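Local coordinates for protein HRI1 (Saccharomyces cerevisiae, PDB 3RBY) that is of unknown function and non-essential in yeast, but interacts with HRR25 and may interact with SEC72, at residues Arg175-Phe180 with Asn193-Leu198; Thr23-Ser28 with Ser35-Val40. All blocks are in the same frame, centred on the assembly; numbering follows the deposited sequence.

Contact 1 of 2, residues Arg175-Phe180 with Asn193-Leu198; sequences RWIQGF and NFIRLL
I177 and L197 form a hydrogen-bonded pair of an antiparallel ladder between 175-180 and 193-198, whose strand axes run nearly antiparallel and 4.7 Å from each other. Its two bonds are short and nearly straight: I177 N to L197 O is 2.9 Å, and the return bond from L197 N to I177 O is 2.8 Å. G179 and I195 make the next such pair, less evenly: G179 N lies in the carbonyl plane of I195, whereas I195 N sits above the carbonyl plane of G179. CA-H...O contacts fill the steps between, such as R196 CA to I177 O.

Among side chains the polar link is R196 NH2 to Q178 OE1, 2.6 Å, bent to 142° at the hydrogen. The two chains lie side by side; OE1 meets the guanidinium at its edge, with amide and guanidinium planes 29° apart. R196 NH1 bonds to F22 O, and its guanidinium makes a cation-pi contact with the F22 ring.

The apolar contacts divide between the faces. L198, with CG anti to the backbone N (chi1 178°), lays CD1 over the indole of W176, a CH-pi contact 3.7 Å from the centroid of the five-membered ring. F180 CB approaches F194 CD1 at 3.6 Å. On the face of I177 and L197 their CB atoms meet at 3.8 Å.

This is a beta hairpin within an antiparallel sheet, flanked by strand 166-173 beside 176-183 and by strand 205-211 beside 192-199; the Q178, R196 and F194 side chains reach strand 33-38 of the other sheet.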
loop_
_atom_site.group_PDB
_atom_site.type_symbol
_atom_site.label_atom_id
_atom_site.label_comp_id
_atom_site.label_asym_id
_atom_site.label_seq_id
_atom_site.Cartn_x
_atom_site.Cartn_y
_atom_site.Cartn_z
ATOM N N ARG A 175 -17.861 -2.411 4.583
ATOM C CA ARG A 175 -18.084 -3.763 4.086
ATOM C C ARG A 175 -17.249 -4.821 4.798
ATOM O O ARG A 175 -17.469 -6.022 4.610
ATOM C CB ARG A 175 -17.820 -3.825 2.587
ATOM C CG ARG A 175 -18.817 -3.033 1.736
ATOM C CD ARG A 175 -18.422 -3.172 0.276
ATOM N NE ARG A 175 -19.568 -3.362 -0.608
ATOM C CZ ARG A 175 -20.420 -2.393 -0.905
ATOM N NH1 ARG A 175 -20.258 -1.186 -0.369
ATOM N NH2 ARG A 175 -21.437 -2.633 -1.719
ATOM N N TRP A 176 -16.310 -4.383 5.632
ATOM C CA TRP A 176 -15.320 -5.305 6.210
ATOM C C TRP A 176 -15.564 -5.654 7.682
ATOM O O TRP A 176 -15.548 -4.781 8.558
ATOM C CB TRP A 176 -13.909 -4.739 6.059
ATOM C CG TRP A 176 -13.466 -4.556 4.642
ATOM C CD1 TRP A 176 -13.784 -3.519 3.814
ATOM C CD2 TRP A 176 -12.592 -5.425 3.885
ATOM N NE1 TRP A 176 -13.179 -3.693 2.586
ATOM C CE2 TRP A 176 -12.442 -4.851 2.602
ATOM C CE3 TRP A 176 -11.942 -6.632 4.164
ATOM C CZ2 TRP A 176 -11.652 -5.447 1.590
ATOM C CZ3 TRP A 176 -11.150 -7.226 3.161
ATOM C CH2 TRP A 176 -11.013 -6.631 1.895
ATOM N N ILE A 177 -15.750 -6.945 7.946
ATOM C CA ILE A 177 -16.027 -7.417 9.289
ATOM C C ILE A 177 -14.886 -8.294 9.789
ATOM O O ILE A 177 -14.489 -9.246 9.113
ATOM C CB ILE A 177 -17.328 -8.247 9.329
ATOM C CG1 ILE A 177 -18.551 -7.364 9.024
ATOM C CG2 ILE A 177 -17.493 -8.933 10.677
ATOM C CD1 ILE A 177 -19.045 -7.463 7.589
ATOM N N GLN A 178 -14.361 -7.975 10.971
ATOM C CA GLN A 178 -13.418 -8.851 11.648
ATOM C C GLN A 178 -13.918 -9.149 13.053
ATOM O O GLN A 178 -14.490 -8.271 13.714
ATOM C CB GLN A 178 -12.027 -8.237 11.688
ATOM C CG GLN A 178 -11.405 -8.062 10.323
ATOM C CD GLN A 178 -9.937 -7.740 10.420
ATOM O OE1 GLN A 178 -9.086 -8.531 9.978
ATOM N NE2 GLN A 178 -9.620 -6.584 11.008
ATOM N N GLY A 179 -13.714 -10.389 13.490
ATOM C CA GLY A 179 -14.228 -10.837 14.767
ATOM C C GLY A 179 -13.397 -11.928 15.428
ATOM O O GLY A 179 -12.632 -12.640 14.765
ATOM N N PHE A 180 -13.539 -12.048 16.748
ATOM C CA PHE A 180 -13.005 -13.201 17.462
ATOM C C PHE A 180 -14.022 -13.761 18.470
ATOM O O PHE A 180 -14.995 -13.090 18.837
ATOM C CB PHE A 180 -11.663 -12.880 18.129
ATOM C CG PHE A 180 -11.779 -12.374 19.547
ATOM C CD1 PHE A 180 -12.034 -11.027 19.811
ATOM C CD2 PHE A 180 -11.606 -13.241 20.621
ATOM C CE1 PHE A 180 -12.135 -10.553 21.120
ATOM C CE2 PHE A 180 -11.697 -12.771 21.945
ATOM C CZ PHE A 180 -11.962 -11.423 22.187
ATOM N N ASN A 193 -11.554 -18.777 17.866
ATOM C CA ASN A 193 -12.338 -18.587 16.643
ATOM C C ASN A 193 -12.150 -17.172 16.065
ATOM O O ASN A 193 -12.139 -16.185 16.812
ATOM C CB ASN A 193 -13.830 -18.856 16.884
ATOM C CG ASN A 193 -14.086 -20.193 17.555
ATOM O OD1 ASN A 193 -14.390 -21.196 16.890
ATOM N ND2 ASN A 193 -13.986 -20.213 18.886
ATOM N N PHE A 194 -11.974 -17.078 14.744
ATOM C CA PHE A 194 -11.858 -15.783 14.080
ATOM C C PHE A 194 -12.649 -15.804 12.790
ATOM O O PHE A 194 -12.821 -16.854 12.174
ATOM C CB PHE A 194 -10.406 -15.447 13.735
ATOM C CG PHE A 194 -9.468 -15.494 14.906
ATOM C CD1 PHE A 194 -9.450 -14.467 15.849
ATOM C CD2 PHE A 194 -8.586 -16.563 15.060
ATOM C CE1 PHE A 194 -8.573 -14.509 16.937
ATOM C CE2 PHE A 194 -7.706 -16.616 16.140
ATOM C CZ PHE A 194 -7.697 -15.587 17.083
ATOM N N ILE A 195 -13.124 -14.643 12.372
ATOM C CA ILE A 195 -13.704 -14.523 11.049
ATOM C C ILE A 195 -13.313 -13.194 10.426
ATOM O O ILE A 195 -13.135 -12.180 11.131
ATOM C CB ILE A 195 -15.220 -14.614 11.091
ATOM C CG1 ILE A 195 -15.765 -13.553 12.041
ATOM C CG2 ILE A 195 -15.648 -15.999 11.547
ATOM C CD1 ILE A 195 -17.213 -13.183 11.766
ATOM N N ARG A 196 -13.147 -13.224 9.110
ATOM C CA ARG A 196 -13.024 -12.023 8.315
ATOM C C ARG A 196 -14.090 -12.170 7.250
ATOM O O ARG A 196 -14.071 -13.123 6.467
ATOM C CB ARG A 196 -11.648 -11.920 7.680
ATOM C CG ARG A 196 -10.907 -10.668 8.063
ATOM C CD ARG A 196 -10.347 -9.970 6.859
ATOM N NE ARG A 196 -9.093 -10.555 6.425
ATOM C CZ ARG A 196 -7.901 -10.378 7.004
ATOM N NH1 ARG A 196 -6.841 -10.968 6.475
ATOM N NH2 ARG A 196 -7.745 -9.633 8.089
ATOM N N LEU A 197 -15.050 -11.259 7.262
ATOM C CA LEU A 197 -16.214 -11.381 6.409
ATOM C C LEU A 197 -16.277 -10.142 5.534
ATOM O O LEU A 197 -15.964 -9.044 5.997
ATOM C CB LEU A 197 -17.463 -11.441 7.278
ATOM C CG LEU A 197 -18.390 -12.649 7.285
ATOM C CD1 LEU A 197 -19.616 -12.269 8.094
ATOM C CD2 LEU A 197 -18.788 -13.083 5.867
ATOM N N LEU A 198 -16.679 -10.309 4.275
ATOM C CA LEU A 198 -16.783 -9.180 3.365
ATOM C C LEU A 198 -18.162 -9.161 2.734
ATOM O O LEU A 198 -18.592 -10.159 2.135
ATOM C CB LEU A 198 -15.694 -9.260 2.285
ATOM C CG LEU A 198 -15.640 -8.184 1.188
ATOM C CD1 LEU A 198 -15.289 -6.820 1.767
ATOM C CD2 LEU A 198 -14.625 -8.581 0.102
#

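Contact 2 of 2, residues Thr23-Ser28 with Ser35-Val40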
loop_
_atom_site.group_PDB
_atom_site.type_symbol
_atom_site.label_atom_id
_atom_site.label_comp_id
_atom_site.label_asym_id
_atom_site.label_seq_id
_atom_site.Cartn_x
_atom_site.Cartn_y
_atom_site.Cartn_z
ATOM N N THR A 23 -2.655 -8.741 6.952
ATOM C CA THR A 23 -3.126 -8.115 8.168
ATOM C C THR A 23 -4.027 -6.899 7.900
ATOM O O THR A 23 -3.686 -5.996 7.116
ATOM C CB THR A 23 -1.942 -7.683 9.035
ATOM O OG1 THR A 23 -1.296 -8.850 9.540
ATOM C CG2 THR A 23 -2.411 -6.794 10.219
ATOM N N LEU A 24 -5.167 -6.875 8.582
ATOM C CA LEU A 24 -6.063 -5.731 8.576
ATOM C C LEU A 24 -6.320 -5.367 10.033
ATOM O O LEU A 24 -6.616 -6.250 10.852
ATOM C CB LEU A 24 -7.393 -6.082 7.889
ATOM C CG LEU A 24 -7.454 -6.132 6.353
ATOM C CD1 LEU A 24 -8.828 -6.532 5.853
ATOM C CD2 LEU A 24 -7.071 -4.796 5.738
ATOM N N SER A 25 -6.202 -4.083 10.367
ATOM C CA SER A 25 -6.627 -3.601 11.687
ATOM C C SER A 25 -7.891 -2.763 11.565
ATOM O O SER A 25 -7.943 -1.808 10.781
ATOM C CB SER A 25 -5.524 -2.799 12.370
ATOM O OG SER A 25 -4.407 -3.621 12.704
ATOM N N SER A 26 -8.917 -3.138 12.331
ATOM C CA SER A 26 -10.165 -2.389 12.364
ATOM C C SER A 26 -10.257 -1.541 13.634
ATOM O O SER A 26 -10.193 -2.070 14.758
ATOM C CB SER A 26 -11.375 -3.331 12.301
ATOM O OG SER A 26 -11.252 -4.275 11.255
ATOM N N VAL A 27 -10.427 -0.233 13.462
ATOM C CA VAL A 27 -10.671 0.636 14.606
ATOM C C VAL A 27 -12.034 1.307 14.444
ATOM O O VAL A 27 -12.239 2.112 13.529
ATOM C CB VAL A 27 -9.561 1.685 14.776
ATOM C CG1 VAL A 27 -9.817 2.531 16.036
ATOM C CG2 VAL A 27 -8.197 1.001 14.866
ATOM N N SER A 28 -12.971 0.965 15.326
ATOM C CA SER A 28 -14.305 1.533 15.232
ATOM C C SER A 28 -14.263 3.014 15.598
ATOM O O SER A 28 -13.293 3.485 16.196
ATOM C CB SER A 28 -15.288 0.802 16.150
ATOM O OG SER A 28 -14.978 1.030 17.516
ATOM N N SER A 35 -7.175 -6.810 15.358
ATOM C CA SER A 35 -6.170 -6.964 14.320
ATOM C C SER A 35 -5.926 -8.451 14.050
ATOM O O SER A 35 -5.402 -9.156 14.917
ATOM C CB SER A 35 -4.864 -6.256 14.718
ATOM O OG SER A 35 -3.933 -6.229 13.645
ATOM N N LEU A 36 -6.334 -8.930 12.868
ATOM C CA LEU A 36 -6.139 -10.334 12.481
ATOM C C LEU A 36 -4.967 -10.411 11.512
ATOM O O LEU A 36 -4.889 -9.613 10.566
ATOM C CB LEU A 36 -7.404 -10.919 11.849
ATOM C CG LEU A 36 -8.624 -10.869 12.772
ATOM C CD1 LEU A 36 -9.858 -11.513 12.122
ATOM C CD2 LEU A 36 -8.294 -11.534 14.113
ATOM N N ARG A 37 -4.038 -11.342 11.754
ATOM C CA ARG A 37 -2.795 -11.387 10.965
ATOM C C ARG A 37 -2.519 -12.758 10.334
ATOM O O ARG A 37 -1.461 -13.354 10.548
ATOM C CB ARG A 37 -1.615 -10.887 11.814
ATOM C CG ARG A 37 -1.981 -9.573 12.573
ATOM C CD ARG A 37 -0.793 -8.779 13.135
ATOM N NE ARG A 37 -1.244 -7.452 13.548
ATOM C CZ ARG A 37 -0.471 -6.468 14.001
ATOM N NH1 ARG A 37 0.837 -6.636 14.127
ATOM N NH2 ARG A 37 -1.019 -5.295 14.322
ATOM N N PRO A 38 -3.471 -13.252 9.530
ATOM C CA PRO A 38 -3.315 -14.579 8.910
ATOM C C PRO A 38 -2.115 -14.583 7.971
ATOM O O PRO A 38 -1.923 -13.599 7.258
ATOM C CB PRO A 38 -4.613 -14.743 8.108
ATOM C CG PRO A 38 -5.021 -13.330 7.779
ATOM C CD PRO A 38 -4.578 -12.479 8.940
ATOM N N PHE A 39 -1.307 -15.641 7.984
ATOM C CA PHE A 39 -0.243 -15.792 6.982
ATOM C C PHE A 39 -0.839 -15.944 5.588
ATOM O O PHE A 39 -1.942 -16.495 5.439
ATOM C CB PHE A 39 0.590 -17.038 7.265
ATOM C CG PHE A 39 1.385 -16.964 8.523
ATOM C CD1 PHE A 39 1.121 -17.828 9.577
ATOM C CD2 PHE A 39 2.404 -16.027 8.652
ATOM C CE1 PHE A 39 1.880 -17.757 10.741
ATOM C CE2 PHE A 39 3.156 -15.942 9.803
ATOM C CZ PHE A 39 2.904 -16.804 10.852
ATOM N N VAL A 40 -0.113 -15.478 4.571
ATOM C CA VAL A 40 -0.564 -15.649 3.184
ATOM C C VAL A 40 -0.175 -17.032 2.674
ATOM O O VAL A 40 -0.991 -17.737 2.048
ATOM C CB VAL A 40 0.022 -14.592 2.243
ATOM C CG1 VAL A 40 -0.384 -14.897 0.814
ATOM C CG2 VAL A 40 -0.453 -13.189 2.654
#
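T23 CG2 and S25 OG approach the guanidinium of R37 obliquely, while S35 OG lies at its edge, in plane, with NE at 3.0 Å and NH2 at 3.1 Å, a side-on grip by two nitrogens on one atom. Across the strands S25 OG lies 2.8 Å from S35 OG in a hydrogen bond that either hydroxyl could donate, which brings three hydrogen-bonded atoms to S35 OG, two of them from R37. S35 OG is placed there by its torsion, opposite the backbone N (chi1 -172°).

Strands 24-27 and 33-38 form a beta hairpin in the larger antiparallel sheet, between strands 4-12 and 51-57. The hydrogen-bonded pair L24 and L36 is loosely joined: both N-to-O bonds are weak, L24 N to L36 O being 3.4 Å. Beyond it T23 CA makes a CA-H...O contact with L36 O at 3.3 Å. T23 also crosses the extended R37 chain, its OG1 coming within 3.1 Å of R37 CB while bonding to T21.

R37 NH1 forms a salt bridge with E128, and a leucine in its place would probably leave that carboxylate without its mate and strip S35 OG of the two N-H bonds that fix it.

Overall arrangement
From the N terminus, contact 2 comes first: 35-40 returns antiparallel to 23-28, closing a short hairpin loop with six residues between the segments. Contact 1 follows much later, closing another with twelve residues between 175-180 and 193-198. The two are in series, neither nesting nor crossing. They belong to different antiparallel sheets, but their centres lie about 9 Å apart, and the sheets meet here. Q178 NE2 spans the two sheets, 2.8 Å from S26 OG and 3.0 Å from L24 O, both probable hydrogen bonds. R196 NH1 also packs on P38 CG. Together the hairpins tie the N-terminal sheet to the C-terminal one through polar and van der Waals contacts.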